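PDB 1OLT: oxygen-independent coproporphyrinogen III oxidase from Escherichia coli, which catalyses the anaerobic oxidative decarboxylation of two propionate groups of coproporphyrinogen III to vinyl groups in heme biosynthesis, as a radical SAM enzyme with a [4Fe-4S] cluster. Local coordinates for residues I6-A11 and G429-R434; V305-F310 and V373-I378; S386-E389 and L395-D398; G414-D417 and G422-V425. All blocks are in the same frame, centred on the assembly; numbering follows the deposited sequence. Where two conformers were deposited one is given.

Interaction 1. Residues I6-A11 and G429-R434; sequences IDWDLA and GRLLIR
Ile6 and Arg430 mark the closest backbone approach, with 6.6 Å between their CA atoms, and no hydrogen bond joins the irregular segment 6-11 to the turn that leads into helix 433-438; the side chains make the contact. Leu431 sits in the middle of it. It was modelled in two conformers, and in one of them its CD1 methyl carries both apolar contacts, lying 3.9 Å from Ile6 CD1 and 3.7 Å from Trp8 CE3; these distances hold for that conformer alone. The second of these comes from the benzene half of the indole, where Leu431 CD1 also stands 3.9 Å from Trp8 CZ3. Trp8 starts out pointing away from 429-434, but with CG anti to the backbone N (chi1 -176°) its large ring returns to meet the leucine, the two side chains crossing at about a right angle. Ile6 brings its other branch to Arg430: CG2 lies 4.0 Å from Arg430 NH1, an oblique approach to the guanidinium. That group also makes a cation-pi contact with Phe381. Ile6 and Leu431 both rest on Ile274 of helix 263-279 and on Phe284 of strand 283-286, so the N-terminal segment, the turn before helix 433-438, that helix and that strand share one apolar cluster. The contact itself is thus made by methyl groups and an indole, without a hydrogen bond, while the charged ends find partners outside it: Asp7 and Asp9 at Lys428, and Arg430 NH2 at the carbonyl of Phe284.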
loop_
_atom_site.group_PDB
_atom_site.type_symbol
_atom_site.label_atom_id
_atom_site.label_comp_id
_atom_site.label_asym_id
_atom_site.label_seq_id
_atom_site.Cartn_x
_atom_site.Cartn_y
_atom_site.Cartn_z
ATOM N N ILE A 6 2.487 -8.462 -20.152
ATOM C CA ILE A 6 1.223 -9.193 -19.988
ATOM C C ILE A 6 0.607 -9.520 -21.364
ATOM O O ILE A 6 0.742 -8.770 -22.319
ATOM C CB ILE A 6 0.146 -8.496 -19.030
ATOM C CG1 ILE A 6 -0.639 -7.409 -19.750
ATOM C CG2 ILE A 6 0.806 -7.938 -17.766
ATOM C CD1 ILE A 6 -1.934 -7.836 -20.351
ATOM N N ASP A 7 -0.009 -10.690 -21.462
ATOM C CA ASP A 7 -0.774 -11.049 -22.647
ATOM C C ASP A 7 -2.191 -11.272 -22.166
ATOM O O ASP A 7 -2.472 -12.215 -21.423
ATOM C CB ASP A 7 -0.227 -12.302 -23.333
ATOM C CG ASP A 7 -1.268 -12.990 -24.222
ATOM O OD1 ASP A 7 -1.942 -12.283 -25.013
ATOM O OD2 ASP A 7 -1.480 -14.221 -24.181
ATOM N N TRP A 8 -3.069 -10.391 -22.604
ATOM C CA TRP A 8 -4.473 -10.394 -22.188
ATOM C C TRP A 8 -5.243 -11.569 -22.776
ATOM O O TRP A 8 -5.182 -11.793 -23.973
ATOM C CB TRP A 8 -5.127 -9.096 -22.636
ATOM C CG TRP A 8 -6.526 -8.933 -22.198
ATOM C CD1 TRP A 8 -7.658 -9.332 -22.869
ATOM C CD2 TRP A 8 -6.982 -8.285 -21.007
ATOM N NE1 TRP A 8 -8.778 -8.991 -22.150
ATOM C CE2 TRP A 8 -8.394 -8.337 -21.010
ATOM C CE3 TRP A 8 -6.341 -7.654 -19.932
ATOM C CZ2 TRP A 8 -9.155 -7.799 -19.991
ATOM C CZ3 TRP A 8 -7.112 -7.115 -18.922
ATOM C CH2 TRP A 8 -8.488 -7.198 -18.949
ATOM N N ASP A 9 -5.974 -12.288 -21.929
ATOM C CA ASP A 9 -6.792 -13.447 -22.339
ATOM C C ASP A 9 -8.185 -13.388 -21.693
ATOM O O ASP A 9 -8.359 -13.889 -20.591
ATOM C CB ASP A 9 -6.082 -14.738 -21.921
ATOM C CG ASP A 9 -6.689 -16.004 -22.570
ATOM O OD1 ASP A 9 -7.777 -16.473 -22.149
ATOM O OD2 ASP A 9 -6.109 -16.613 -23.493
ATOM N N LEU A 10 -9.158 -12.772 -22.378
ATOM C CA LEU A 10 -10.535 -12.607 -21.850
ATOM C C LEU A 10 -11.109 -13.861 -21.181
ATOM O O LEU A 10 -11.731 -13.769 -20.101
ATOM C CB LEU A 10 -11.507 -12.202 -22.958
ATOM C CG LEU A 10 -11.524 -10.741 -23.423
ATOM C CD1 LEU A 10 -12.144 -10.619 -24.832
ATOM C CD2 LEU A 10 -12.257 -9.787 -22.403
ATOM N N ALA A 11 -10.908 -15.020 -21.826
ATOM C CA ALA A 11 -11.490 -16.280 -21.361
ATOM C C ALA A 11 -10.880 -16.738 -20.046
ATOM O O ALA A 11 -11.609 -17.118 -19.123
ATOM C CB ALA A 11 -11.359 -17.369 -22.423
ATOM N N GLY A 429 -0.851 -15.424 -16.948
ATOM C CA GLY A 429 -1.177 -15.536 -15.526
ATOM C C GLY A 429 -0.896 -14.324 -14.627
ATOM O O GLY A 429 -1.318 -14.310 -13.469
ATOM N N ARG A 430 -0.188 -13.315 -15.126
ATOM C CA ARG A 430 0.219 -12.202 -14.249
ATOM C C ARG A 430 -0.974 -11.464 -13.639
ATOM O O ARG A 430 -0.963 -11.159 -12.479
ATOM C CB ARG A 430 1.151 -11.227 -14.971
ATOM C CG ARG A 430 2.541 -11.807 -15.279
ATOM C CD ARG A 430 3.512 -10.778 -15.835
ATOM N NE ARG A 430 3.718 -9.767 -14.839
ATOM C CZ ARG A 430 4.173 -8.555 -15.039
ATOM N NH1 ARG A 430 4.486 -8.115 -16.249
ATOM N NH2 ARG A 430 4.299 -7.754 -13.975
ATOM N N LEU A 431 -2.003 -11.195 -14.429
ATOM C CA LEU A 431 -3.200 -10.509 -13.912
ATOM C C LEU A 431 -4.012 -11.381 -12.936
ATOM O O LEU A 431 -4.839 -10.872 -12.156
ATOM C CB LEU A 431 -4.084 -10.013 -15.061
ATOM C CG LEU A 431 -3.505 -8.819 -15.825
ATOM C CD1 LEU A 431 -4.029 -8.744 -17.248
ATOM C CD2 LEU A 431 -3.787 -7.488 -15.048
ATOM N N LEU A 432 -3.760 -12.691 -12.977
ATOM C CA LEU A 432 -4.433 -13.652 -12.104
ATOM C C LEU A 432 -3.527 -14.143 -10.992
ATOM O O LEU A 432 -3.622 -15.298 -10.559
ATOM C CB LEU A 432 -4.903 -14.816 -12.983
ATOM C CG LEU A 432 -5.861 -14.353 -14.101
ATOM C CD1 LEU A 432 -6.289 -15.484 -15.050
ATOM C CD2 LEU A 432 -7.098 -13.682 -13.469
ATOM N N ILE A 433 -2.638 -13.275 -10.527
ATOM C CA ILE A 433 -1.686 -13.640 -9.493
ATOM C C ILE A 433 -2.339 -13.986 -8.153
ATOM O O ILE A 433 -1.862 -14.843 -7.453
ATOM C CB ILE A 433 -0.655 -12.508 -9.293
ATOM C CG1 ILE A 433 0.538 -13.018 -8.497
ATOM C CG2 ILE A 433 -1.300 -11.286 -8.609
ATOM C CD1 ILE A 433 1.324 -14.081 -9.226
ATOM N N ARG A 434 -3.426 -13.302 -7.799
ATOM C CA ARG A 434 -4.130 -13.577 -6.544
ATOM C C ARG A 434 -4.706 -15.007 -6.578
ATOM O O ARG A 434 -4.658 -15.720 -5.563
ATOM C CB ARG A 434 -5.239 -12.554 -6.263
ATOM C CG ARG A 434 -4.771 -11.071 -6.091
ATOM C CD ARG A 434 -5.914 -10.063 -6.368
ATOM N NE ARG A 434 -5.569 -8.620 -6.356
ATOM C CZ ARG A 434 -4.891 -7.943 -7.324
ATOM N NH1 ARG A 434 -4.387 -8.568 -8.386
ATOM N NH2 ARG A 434 -4.694 -6.615 -7.200
#

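Interaction 2. Residues V305-F310 and V373-I378; sequences VLHRNF and VIKSLI. With SAM (S-adenosylmethionine), chain D.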
loop_
_atom_site.group_PDB
_atom_site.type_symbol
_atom_site.label_atom_id
_atom_site.label_comp_id
_atom_site.label_asym_id
_atom_site.label_seq_id
_atom_site.Cartn_x
_atom_site.Cartn_y
_atom_site.Cartn_z
ATOM N N VAL A 305 14.401 -9.422 -6.810
ATOM C CA VAL A 305 14.450 -8.988 -5.413
ATOM C C VAL A 305 13.499 -7.826 -5.106
ATOM O O VAL A 305 13.771 -6.978 -4.263
ATOM C CB VAL A 305 15.922 -8.675 -4.982
ATOM C CG1 VAL A 305 16.779 -9.915 -5.178
ATOM C CG2 VAL A 305 16.509 -7.516 -5.763
ATOM N N LEU A 306 12.341 -7.814 -5.741
ATOM C CA LEU A 306 11.335 -6.861 -5.379
ATOM C C LEU A 306 10.645 -7.347 -4.092
ATOM O O LEU A 306 10.449 -8.535 -3.909
ATOM C CB LEU A 306 10.337 -6.674 -6.529
ATOM C CG LEU A 306 9.206 -5.661 -6.273
ATOM C CD1 LEU A 306 9.758 -4.252 -6.147
ATOM C CD2 LEU A 306 8.138 -5.690 -7.369
ATOM N N HIS A 307 10.257 -6.409 -3.228
ATOM C CA HIS A 307 9.557 -6.704 -1.973
ATOM C C HIS A 307 8.278 -5.930 -1.833
ATOM O O HIS A 307 7.920 -5.105 -2.709
ATOM C CB HIS A 307 10.462 -6.420 -0.763
ATOM C CG HIS A 307 11.719 -7.226 -0.770
ATOM N ND1 HIS A 307 12.895 -6.765 -1.327
ATOM C CD2 HIS A 307 11.977 -8.479 -0.323
ATOM C CE1 HIS A 307 13.827 -7.696 -1.215
ATOM N NE2 HIS A 307 13.296 -8.743 -0.605
ATOM N N ARG A 308 7.579 -6.213 -0.736
ATOM C CA ARG A 308 6.254 -5.667 -0.487
ATOM C C ARG A 308 5.906 -5.537 1.017
ATOM O O ARG A 308 6.169 -6.427 1.779
ATOM C CB ARG A 308 5.217 -6.559 -1.180
ATOM C CG ARG A 308 4.121 -5.770 -1.763
ATOM C CD ARG A 308 3.044 -6.585 -2.390
ATOM N NE ARG A 308 1.750 -5.900 -2.306
ATOM C CZ ARG A 308 1.400 -4.872 -3.079
ATOM N NH1 ARG A 308 2.235 -4.420 -4.031
ATOM N NH2 ARG A 308 0.210 -4.291 -2.904
ATOM N N ASN A 309 5.306 -4.413 1.410
ATOM C CA ASN A 309 4.805 -4.238 2.772
ATOM C C ASN A 309 3.373 -3.790 2.647
ATOM O O ASN A 309 2.809 -3.883 1.559
ATOM C CB ASN A 309 5.692 -3.262 3.553
ATOM C CG ASN A 309 5.969 -1.972 2.797
ATOM O OD1 ASN A 309 5.031 -1.253 2.388
ATOM N ND2 ASN A 309 7.254 -1.657 2.620
ATOM N N PHE A 310 2.762 -3.297 3.725
ATOM C CA PHE A 310 1.394 -2.850 3.648
ATOM C C PHE A 310 1.165 -1.655 2.774
ATOM O O PHE A 310 0.052 -1.453 2.332
ATOM C CB PHE A 310 0.829 -2.530 5.082
ATOM C CG PHE A 310 0.335 -3.712 5.760
ATOM C CD1 PHE A 310 -0.904 -4.237 5.415
ATOM C CD2 PHE A 310 1.089 -4.337 6.700
ATOM C CE1 PHE A 310 -1.390 -5.347 6.034
ATOM C CE2 PHE A 310 0.615 -5.497 7.355
ATOM C CZ PHE A 310 -0.611 -6.008 7.030
ATOM N N VAL A 373 6.661 -17.609 0.200
ATOM C CA VAL A 373 6.206 -18.122 -1.099
ATOM C C VAL A 373 5.353 -17.071 -1.817
ATOM O O VAL A 373 5.580 -16.719 -2.982
ATOM C CB VAL A 373 5.410 -19.427 -0.908
ATOM C CG1 VAL A 373 4.696 -19.840 -2.183
ATOM C CG2 VAL A 373 6.354 -20.552 -0.439
ATOM N N ILE A 374 4.380 -16.554 -1.080
ATOM C CA ILE A 374 3.400 -15.647 -1.628
ATOM C C ILE A 374 4.085 -14.331 -2.011
ATOM O O ILE A 374 3.860 -13.864 -3.104
ATOM C CB ILE A 374 2.210 -15.474 -0.644
ATOM C CG1 ILE A 374 1.411 -16.797 -0.600
ATOM C CG2 ILE A 374 1.324 -14.256 -1.044
ATOM C CD1 ILE A 374 0.317 -16.895 0.461
ATOM N N LYS A 375 4.957 -13.784 -1.146
ATOM C CA LYS A 375 5.708 -12.539 -1.446
ATOM C C LYS A 375 6.516 -12.676 -2.709
ATOM O O LYS A 375 6.484 -11.802 -3.546
ATOM C CB LYS A 375 6.684 -12.140 -0.324
ATOM C CG LYS A 375 6.067 -11.457 0.834
ATOM C CD LYS A 375 7.095 -11.113 2.004
ATOM C CE LYS A 375 8.364 -10.348 1.533
ATOM N NZ LYS A 375 9.311 -11.269 0.777
ATOM N N SER A 376 7.258 -13.775 -2.834
ATOM C CA SER A 376 7.981 -14.075 -4.081
ATOM C C SER A 376 7.106 -14.111 -5.344
ATOM O O SER A 376 7.508 -13.624 -6.373
ATOM C CB SER A 376 8.727 -15.418 -3.965
ATOM O OG SER A 376 9.341 -15.744 -5.209
ATOM N N LEU A 377 5.921 -14.694 -5.273
ATOM C CA LEU A 377 5.054 -14.815 -6.436
ATOM C C LEU A 377 4.470 -13.457 -6.823
ATOM O O LEU A 377 4.404 -13.095 -7.976
ATOM C CB LEU A 377 3.913 -15.816 -6.145
ATOM C CG LEU A 377 4.311 -17.327 -6.156
ATOM C CD1 LEU A 377 3.158 -18.219 -5.670
ATOM C CD2 LEU A 377 4.753 -17.750 -7.513
ATOM N N ILE A 378 4.056 -12.712 -5.809
ATOM C CA ILE A 378 3.407 -11.398 -5.983
ATOM C C ILE A 378 4.369 -10.357 -6.535
ATOM O O ILE A 378 3.998 -9.577 -7.408
ATOM C CB ILE A 378 2.854 -10.923 -4.644
ATOM C CG1 ILE A 378 1.671 -11.803 -4.221
ATOM C CG2 ILE A 378 2.485 -9.422 -4.689
ATOM C CD1 ILE A 378 0.389 -11.530 -4.973
HETATM N N SAM D . -5.954 0.299 0.999
HETATM C CA SAM D . -6.360 0.899 -0.286
HETATM C C SAM D . -7.369 0.009 -1.040
HETATM O O SAM D . -8.506 0.391 -1.381
HETATM O OXT SAM D . -7.130 -1.177 -1.353
HETATM C CB SAM D . -5.110 1.208 -1.152
HETATM C CG SAM D . -4.162 2.323 -0.606
HETATM S SD SAM D . -2.580 1.718 0.073
HETATM C CE SAM D . -1.443 1.976 -1.335
HETATM C "C5'" SAM D . -1.883 2.936 1.251
HETATM C "C4'" SAM D . -2.781 3.129 2.462
HETATM O "O4'" SAM D . -2.760 1.903 3.177
HETATM C "C3'" SAM D . -2.291 4.185 3.459
HETATM O "O3'" SAM D . -2.574 5.498 3.011
HETATM C "C2'" SAM D . -2.999 3.707 4.696
HETATM O "O2'" SAM D . -4.363 4.026 4.623
HETATM C "C1'" SAM D . -2.838 2.181 4.588
HETATM N N9 SAM D . -1.620 1.700 5.217
HETATM C C8 SAM D . -0.380 1.654 4.685
HETATM N N7 SAM D . 0.492 1.146 5.642
HETATM C C5 SAM D . -0.190 0.886 6.726
HETATM C C6 SAM D . 0.173 0.392 7.949
HETATM N N6 SAM D . 1.403 0.012 8.249
HETATM N N1 SAM D . -0.802 0.270 8.872
HETATM C C2 SAM D . -2.073 0.620 8.613
HETATM N N3 SAM D . -2.440 1.130 7.429
HETATM C C4 SAM D . -1.506 1.250 6.496
#
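Two bends in Lys375, at chi3 (52°) and chi4 (-73°), bring the end of its side chain near His307 and set NZ at the edge of the imidazole, close to the ring plane. The other pair meets through a straighter chain. Arg308 leaves its strand with chi1 at -142°, away from a staggered value; this and an extended chi2 lay CD against helix 365-380, and the chain runs on extended to NE. There Arg308 CD lies 3.7 Å from Ile378 CG2, the methyl branch that stands anti to the isoleucine's own backbone N; Ile378 has two conformers, and this contact belongs to one of them. The side chains slant across each other, and the same methyl comes obliquely to the guanidinium. At the other end, Lys375 NZ is 4.0 Å from His307 CD2 and 4.9 Å from His307 NE2, with no hydrogen bond between them. Tyr313, on the partner strand 313-314, links the two sides: it makes a cation-pi contact with Arg308, and its OH is hydrogen-bonded to Ile378 O. Two residues beyond Arg308, the chain reaches an S-adenosylmethionine pocket, where Phe310 CB lies 3.7 Å from N7 of the adenine. Gly112, Glu145 and Ile329 hold that same ligand by hydrogen bonds. The contact joins helix 365-380 to the short strand that runs on into the cofactor site. It combines an arginine's hydrocarbon part on an isoleucine methyl with a lysine end at an imidazole edge; the lysine's positive charge would probably disfavour protonation of His307.

Interaction 3. Residues S386-E389 and L395-D398; sequences SPIE and LFAD. Unlike the reference sequence in segment 386-389: Ser386 (reference Ala). Unlike the reference sequence in segment 395-398: Leu395 (reference His).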
loop_
_atom_site.group_PDB
_atom_site.type_symbol
_atom_site.label_atom_id
_atom_site.label_comp_id
_atom_site.label_asym_id
_atom_site.label_seq_id
_atom_site.Cartn_x
_atom_site.Cartn_y
_atom_site.Cartn_z
ATOM N N SER A 386 14.342 -24.263 -4.691
ATOM C CA SER A 386 15.589 -24.619 -3.984
ATOM C C SER A 386 15.898 -23.735 -2.737
ATOM O O SER A 386 16.120 -24.283 -1.651
ATOM C CB SER A 386 16.780 -24.649 -4.957
ATOM O OG SER A 386 17.196 -25.976 -5.216
ATOM N N PRO A 387 15.925 -22.402 -2.896
ATOM C CA PRO A 387 16.104 -21.476 -1.748
ATOM C C PRO A 387 15.126 -21.680 -0.562
ATOM O O PRO A 387 15.553 -21.638 0.601
ATOM C CB PRO A 387 15.904 -20.094 -2.377
ATOM C CG PRO A 387 16.346 -20.292 -3.828
ATOM C CD PRO A 387 15.849 -21.677 -4.185
ATOM N N ILE A 388 13.843 -21.897 -0.851
ATOM C CA ILE A 388 12.872 -22.188 0.210
ATOM C C ILE A 388 13.214 -23.528 0.909
ATOM O O ILE A 388 13.226 -23.623 2.142
ATOM C CB ILE A 388 11.424 -22.095 -0.342
ATOM C CG1 ILE A 388 11.087 -20.612 -0.526
ATOM C CG2 ILE A 388 10.420 -22.748 0.606
ATOM C CD1 ILE A 388 9.764 -20.334 -1.059
ATOM N N GLU A 389 13.560 -24.527 0.115
ATOM C CA GLU A 389 14.039 -25.830 0.640
ATOM C C GLU A 389 15.277 -25.761 1.570
ATOM O O GLU A 389 15.385 -26.547 2.525
ATOM C CB GLU A 389 14.337 -26.768 -0.518
ATOM C CG GLU A 389 13.093 -27.131 -1.308
ATOM C CD GLU A 389 13.350 -28.210 -2.329
ATOM O OE1 GLU A 389 14.386 -28.122 -3.029
ATOM O OE2 GLU A 389 12.524 -29.143 -2.431
ATOM N N LEU A 395 11.345 -30.409 1.658
ATOM C CA LEU A 395 11.260 -30.762 0.234
ATOM C C LEU A 395 9.914 -30.264 -0.270
ATOM O O LEU A 395 8.879 -30.698 0.202
ATOM C CB LEU A 395 11.406 -32.282 -0.008
ATOM C CG LEU A 395 11.679 -32.617 -1.494
ATOM C CD1 LEU A 395 13.199 -32.619 -1.816
ATOM C CD2 LEU A 395 11.018 -33.934 -1.946
ATOM N N PHE A 396 9.951 -29.333 -1.217
ATOM C CA PHE A 396 8.785 -28.614 -1.673
ATOM C C PHE A 396 7.599 -29.449 -2.063
ATOM O O PHE A 396 6.464 -29.115 -1.652
ATOM C CB PHE A 396 9.126 -27.763 -2.874
ATOM C CG PHE A 396 8.235 -26.570 -3.003
ATOM C CD1 PHE A 396 8.584 -25.385 -2.405
ATOM C CD2 PHE A 396 7.033 -26.649 -3.698
ATOM C CE1 PHE A 396 7.764 -24.276 -2.498
ATOM C CE2 PHE A 396 6.186 -25.533 -3.813
ATOM C CZ PHE A 396 6.560 -24.345 -3.214
ATOM N N ALA A 397 7.831 -30.502 -2.855
ATOM C CA ALA A 397 6.716 -31.266 -3.370
ATOM C C ALA A 397 5.802 -31.778 -2.207
ATOM O O ALA A 397 4.613 -32.061 -2.433
ATOM C CB ALA A 397 7.343 -32.517 -4.312
ATOM N N ASP A 398 6.378 -31.925 -1.001
ATOM C CA ASP A 398 5.728 -32.722 0.064
ATOM C C ASP A 398 5.040 -31.775 0.908
ATOM O O ASP A 398 3.847 -31.820 1.107
ATOM C CB ASP A 398 6.756 -33.504 0.906
ATOM C CG ASP A 398 7.487 -34.489 0.084
ATOM O OD1 ASP A 398 7.298 -34.443 -1.177
ATOM O OD2 ASP A 398 8.250 -35.345 0.597
#
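Glu389 OE2 accepts the backbone N-H of Phe396, with 2.9 Å from Phe396 N to Glu389 OE2 and a nearly straight angle of 167° at the hydrogen. The oxygen uses its anti lone pair, the one turned away from OE1. Three carbons also come near that oxygen: Leu395 CA lies 3.4 Å from Glu389 OE2, Leu395 CD1 is 3.6 Å from it, and Phe396 CB 3.7 Å. Leu395 is the N-cap residue of helix 396-399, so the carboxylate meets the first N-H of that helix, where its negative charge is probably favourable beside the positive helix end. The two short helices, 385-391 and 396-399, follow one another across a short loop in the C-terminal domain, whose family belongs to the helix-turn-helix clan. An alanine at Glu389 is likely to leave the Phe396 N-H without its acceptor and the start of the second helix without its neighbouring negative charge. Next to the polar link, Ile388 CG2 comes to the edge of the Phe396 ring, 4.4 Å from Phe396 CE1. Tyr385 stacks on that ring, and Leu383 of strand 382-384 touches both Ile388 and Phe396.

Interaction 4. Residues G414-D417 and G422-V425; sequences GLVD and GIQV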
loop_
_atom_site.group_PDB
_atom_site.type_symbol
_atom_site.label_atom_id
_atom_site.label_comp_id
_atom_site.label_asym_id
_atom_site.label_seq_id
_atom_site.Cartn_x
_atom_site.Cartn_y
_atom_site.Cartn_z
ATOM N N GLY A 414 -2.485 -22.502 -18.358
ATOM C CA GLY A 414 -1.448 -21.625 -18.889
ATOM C C GLY A 414 -1.207 -20.363 -18.053
ATOM O O GLY A 414 -0.497 -19.462 -18.498
ATOM N N LEU A 415 -1.781 -20.318 -16.847
ATOM C CA LEU A 415 -1.508 -19.232 -15.906
ATOM C C LEU A 415 -0.079 -19.294 -15.398
ATOM O O LEU A 415 0.532 -18.272 -15.152
ATOM C CB LEU A 415 -2.448 -19.298 -14.719
ATOM C CG LEU A 415 -3.812 -18.659 -14.937
ATOM C CD1 LEU A 415 -4.549 -19.231 -16.101
ATOM C CD2 LEU A 415 -4.636 -18.851 -13.687
ATOM N N VAL A 416 0.434 -20.501 -15.196
ATOM C CA VAL A 416 1.804 -20.696 -14.739
ATOM C C VAL A 416 2.410 -21.898 -15.473
ATOM O O VAL A 416 1.670 -22.801 -15.852
ATOM C CB VAL A 416 1.870 -20.960 -13.202
ATOM C CG1 VAL A 416 1.154 -19.888 -12.426
ATOM C CG2 VAL A 416 1.273 -22.326 -12.837
ATOM N N ASP A 417 3.729 -21.862 -15.701
ATOM C CA ASP A 417 4.534 -23.044 -16.050
ATOM C C ASP A 417 5.207 -23.569 -14.773
ATOM O O ASP A 417 5.862 -22.824 -14.067
ATOM C CB ASP A 417 5.618 -22.703 -17.090
ATOM C CG ASP A 417 5.039 -22.202 -18.413
ATOM O OD1 ASP A 417 3.937 -22.679 -18.809
ATOM O OD2 ASP A 417 5.626 -21.339 -19.110
ATOM N N GLY A 422 10.581 -25.361 -9.779
ATOM C CA GLY A 422 9.956 -24.072 -9.514
ATOM C C GLY A 422 8.644 -23.775 -10.255
ATOM O O GLY A 422 8.059 -24.632 -10.918
ATOM N N ILE A 423 8.169 -22.534 -10.100
ATOM C CA ILE A 423 6.982 -22.031 -10.778
ATOM C C ILE A 423 7.324 -20.709 -11.459
ATOM O O ILE A 423 8.004 -19.875 -10.894
ATOM C CB ILE A 423 5.846 -21.807 -9.762
ATOM C CG1 ILE A 423 5.425 -23.119 -9.130
ATOM C CG2 ILE A 423 4.618 -21.154 -10.413
ATOM C CD1 ILE A 423 4.913 -22.940 -7.726
ATOM N N GLN A 424 6.873 -20.574 -12.705
ATOM C CA GLN A 424 6.950 -19.326 -13.437
ATOM C C GLN A 424 5.507 -18.876 -13.728
ATOM O O GLN A 424 4.707 -19.641 -14.265
ATOM C CB GLN A 424 7.754 -19.529 -14.729
ATOM C CG GLN A 424 7.834 -18.324 -15.650
ATOM C CD GLN A 424 8.525 -17.132 -15.020
ATOM O OE1 GLN A 424 9.741 -17.124 -14.892
ATOM N NE2 GLN A 424 7.745 -16.113 -14.634
ATOM N N VAL A 425 5.163 -17.654 -13.328
ATOM C CA VAL A 425 3.881 -17.060 -13.733
ATOM C C VAL A 425 4.076 -16.583 -15.172
ATOM O O VAL A 425 5.078 -15.964 -15.502
ATOM C CB VAL A 425 3.427 -15.924 -12.806
ATOM C CG1 VAL A 425 2.033 -15.423 -13.201
ATOM C CG2 VAL A 425 3.448 -16.395 -11.356
#
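The backbone N-H and C=O of Asp417 meet those of Gln424 edge-on across the hairpin in two hydrogen bonds. Asp417 N donates to Gln424 O at 2.8 Å, bent to 140° at the hydrogen; Gln424 N returns a bond to Asp417 O, also 2.8 Å, almost straight at 175°. Val416 CA, 3.1 Å from Gln424 O, adds a CA-H...O contact to the same carbonyl. On one face of the sheet lie Val416 and Val425, a non-hydrogen-bonded pair whose CG1 and CG2, respectively, are 4.3 Å apart, and Val416 CB also touches Ile423 CG2 at 3.9 Å. Ile433 and Ile436 of helix 433-438 pack on this apolar face. This is the antiparallel hairpin 416-418/422-425 of the C-terminal domain, extended by strand 382-384 to three strands, an arrangement consistent with a winged-helix fold. The other face carries Asp417 and Gln424. A bend at chi2 (62°) folds the Gln424 amide forward beside its own strand, where NE2 donates to Val425 O at 2.8 Å, with that oxygen roughly in the amide plane. Gly414, with positive phi, ends helix 401-412 in a Schellman motif just before the first strand.

In the fold
From the N terminus, interaction 1 opens first and closes last: residues 6-11 meet 429-434 some 420 residues later, and the other three contacts fall within that long loop. Interaction 2 closes a shorter one, from the strand beside the cofactor pocket to helix 365-380. Interactions 3 and 4 then follow in series, each a local turn of the C-terminal domain, and no loop crosses another. Helix 365-380 links several of them, with Val373 against Ile388 of interaction 3 and Leu377 against Val425 of interaction 4. Ile433 of interaction 1 packs on Ile378 and Val425, joining the chain's end to the helix and the hairpin.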